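Local coordinates for amine oxidase (Emericella nidulans, PDB 3PGB), which probably oxidises primary amines, as a copper amine oxidase that carries a copper ion and a topaquinone cofactor in each subunit, at residues N66-L71 / H110-S115. Residues are numbered along the deposited sequence; the frame is centred on the assembly and turned at random.
Sequences NVWYGL and HRPNKS
The indole of Trp68 has Arg111 CG at its edge, near the ring plane, while Pro112 CD approaches obliquely, 4.3 Å from Trp68 CD1. One face of the indole is covered from within its own loop by Val67, whose CG2 sits 3.4 Å above the plane, over the ring centre. That methyl lies between the backbone N and the carbonyl carbon (chi1 -56° to CG1), a rotation that lets it touch both the indole and Pro112 CG, the latter at 3.8 Å. Valine suits the place because a methyl carried directly on CB can lie over the indole and still meet the proline ring. At the indole edge, in plane, a water accepts a weak bond from Trp68 NE1 and donates to Pro112 O at 2.8 Å; the stronger partner of NE1 is Tyr378 OH. Proline carries CD where other residues have an amide hydrogen, and CD meets Val67 O at 3.1 Å, a close CH-to-oxygen contact. Arg111 runs extended from CG to NE, bringing the guanidinium edge toward Trp68 O, although NE remains 3.8 Å away and no direct hydrogen bond joins the segments. Asn66 shapes the loop through OD1, which accepts from Trp68 N in the carbonyl plane and from Tyr69 N, 50° out of that plane. Beyond Pro112, Lys114 forms salt bridges with Asp541, Asp543 and Asp687, residues of a calcium site. The contact thus packs an Asx turn, leading toward helix 73-84, against the proline-containing link between strand 102-110 and helix 114-122, beside strands 352-359 and 363-371 of the copper amine oxidase enzyme domain, whose Tyr355 and Phe367 meet the indole edge-to-face and stacked, respectively.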
loop_
_atom_site.group_PDB
_atom_site.type_symbol
_atom_site.label_atom_id
_atom_site.label_comp_id
_atom_site.label_asym_id
_atom_site.label_seq_id
_atom_site.Cartn_x
_atom_site.Cartn_y
_atom_site.Cartn_z
ATOM N N ASN A 66 -16.842 -28.932 7.961
ATOM C CA ASN A 66 -16.723 -27.831 7.011
ATOM C C ASN A 66 -17.869 -27.959 6.011
ATOM O O ASN A 66 -17.795 -28.712 5.041
ATOM C CB ASN A 66 -15.354 -27.846 6.324
ATOM C CG ASN A 66 -15.141 -26.659 5.391
ATOM O OD1 ASN A 66 -16.084 -26.104 4.834
ATOM N ND2 ASN A 66 -13.887 -26.283 5.203
ATOM N N VAL A 67 -18.931 -27.205 6.265
ATOM C CA VAL A 67 -20.164 -27.315 5.507
ATOM C C VAL A 67 -20.130 -26.561 4.165
ATOM O O VAL A 67 -21.117 -26.599 3.420
ATOM C CB VAL A 67 -21.367 -26.816 6.348
ATOM C CG1 VAL A 67 -21.450 -27.574 7.660
ATOM C CG2 VAL A 67 -21.271 -25.315 6.601
ATOM N N TRP A 68 -19.011 -25.896 3.858
ATOM C CA TRP A 68 -18.884 -25.070 2.653
ATOM C C TRP A 68 -17.867 -25.554 1.607
ATOM O O TRP A 68 -17.999 -25.219 0.429
ATOM C CB TRP A 68 -18.474 -23.645 3.024
ATOM C CG TRP A 68 -19.261 -23.000 4.113
ATOM C CD1 TRP A 68 -20.434 -22.319 3.985
ATOM C CD2 TRP A 68 -18.904 -22.932 5.495
ATOM N NE1 TRP A 68 -20.838 -21.846 5.206
ATOM C CE2 TRP A 68 -19.914 -22.207 6.150
ATOM C CE3 TRP A 68 -17.828 -23.422 6.244
ATOM C CZ2 TRP A 68 -19.883 -21.955 7.520
ATOM C CZ3 TRP A 68 -17.795 -23.174 7.602
ATOM C CH2 TRP A 68 -18.816 -22.446 8.227
ATOM N N TYR A 69 -16.850 -26.305 2.022
ATOM C CA TYR A 69 -15.668 -26.521 1.171
ATOM C C TYR A 69 -15.983 -27.050 -0.226
ATOM O O TYR A 69 -15.540 -26.484 -1.221
ATOM C CB TYR A 69 -14.641 -27.442 1.848
ATOM C CG TYR A 69 -13.417 -27.686 0.991
ATOM C CD1 TYR A 69 -12.414 -26.731 0.892
ATOM C CD2 TYR A 69 -13.273 -28.861 0.263
ATOM C CE1 TYR A 69 -11.297 -26.938 0.105
ATOM C CE2 TYR A 69 -12.151 -29.078 -0.535
ATOM C CZ TYR A 69 -11.169 -28.113 -0.606
ATOM O OH TYR A 69 -10.057 -28.314 -1.386
ATOM N N GLY A 70 -16.727 -28.145 -0.291
ATOM C CA GLY A 70 -17.037 -28.774 -1.563
ATOM C C GLY A 70 -17.445 -30.222 -1.424
ATOM O O GLY A 70 -17.496 -30.764 -0.316
ATOM N N LEU A 71 -17.731 -30.846 -2.561
ATOM C CA LEU A 71 -18.122 -32.254 -2.594
ATOM C C LEU A 71 -16.901 -33.144 -2.406
ATOM O O LEU A 71 -15.817 -32.820 -2.874
ATOM C CB LEU A 71 -18.798 -32.592 -3.928
ATOM C CG LEU A 71 -20.108 -31.862 -4.238
ATOM C CD1 LEU A 71 -20.510 -32.065 -5.697
ATOM C CD2 LEU A 71 -21.217 -32.313 -3.305
ATOM N N HIS A 110 -23.699 -27.407 -3.255
ATOM C CA HIS A 110 -24.513 -26.232 -3.036
ATOM C C HIS A 110 -24.199 -25.778 -1.626
ATOM O O HIS A 110 -24.372 -26.545 -0.686
ATOM C CB HIS A 110 -25.996 -26.555 -3.172
ATOM C CG HIS A 110 -26.890 -25.410 -2.823
ATOM N ND1 HIS A 110 -27.126 -24.361 -3.684
ATOM C CD2 HIS A 110 -27.600 -25.145 -1.703
ATOM C CE1 HIS A 110 -27.949 -23.503 -3.113
ATOM N NE2 HIS A 110 -28.254 -23.955 -1.910
ATOM N N ARG A 111 -23.718 -24.548 -1.475
ATOM C CA ARG A 111 -23.399 -24.028 -0.145
ATOM C C ARG A 111 -24.670 -23.798 0.650
ATOM O O ARG A 111 -25.637 -23.241 0.128
ATOM C CB ARG A 111 -22.590 -22.737 -0.227
ATOM C CG ARG A 111 -21.115 -22.985 -0.403
ATOM C CD ARG A 111 -20.379 -21.726 -0.804
ATOM N NE ARG A 111 -19.026 -22.029 -1.271
ATOM C CZ ARG A 111 -18.214 -21.157 -1.860
ATOM N NH1 ARG A 111 -18.598 -19.902 -2.060
ATOM N NH2 ARG A 111 -17.007 -21.545 -2.254
ATOM N N PRO A 112 -24.680 -24.236 1.914
ATOM C CA PRO A 112 -25.888 -24.099 2.709
ATOM C C PRO A 112 -26.171 -22.645 3.060
ATOM O O PRO A 112 -25.254 -21.825 3.119
ATOM C CB PRO A 112 -25.582 -24.917 3.969
ATOM C CG PRO A 112 -24.123 -24.921 4.075
ATOM C CD PRO A 112 -23.592 -24.877 2.672
ATOM N N ASN A 113 -27.445 -22.343 3.267
ATOM C CA ASN A 113 -27.869 -21.019 3.671
ATOM C C ASN A 113 -27.252 -20.652 5.020
ATOM O O ASN A 113 -27.029 -21.521 5.867
ATOM C CB ASN A 113 -29.402 -20.966 3.752
ATOM C CG ASN A 113 -30.069 -21.108 2.389
ATOM O OD1 ASN A 113 -29.474 -20.791 1.356
ATOM N ND2 ASN A 113 -31.312 -21.583 2.382
ATOM N N LYS A 114 -26.974 -19.367 5.211
ATOM C CA LYS A 114 -26.413 -18.881 6.476
ATOM C C LYS A 114 -27.333 -19.218 7.652
ATOM O O LYS A 114 -26.863 -19.527 8.748
ATOM C CB LYS A 114 -26.176 -17.373 6.402
ATOM C CG LYS A 114 -25.451 -16.768 7.594
ATOM C CD LYS A 114 -25.316 -15.259 7.437
ATOM C CE LYS A 114 -24.755 -14.610 8.687
ATOM N NZ LYS A 114 -24.296 -13.217 8.417
ATOM N N SER A 115 -28.642 -19.166 7.412
ATOM C CA SER A 115 -29.631 -19.483 8.440
ATOM C C SER A 115 -29.569 -20.956 8.881
ATOM O O SER A 115 -29.974 -21.277 9.997
ATOM C CB SER A 115 -31.043 -19.109 7.960
ATOM O OG SER A 115 -31.345 -19.721 6.712
HETATM O O HOH W 1 -23.209 -20.063 3.664
#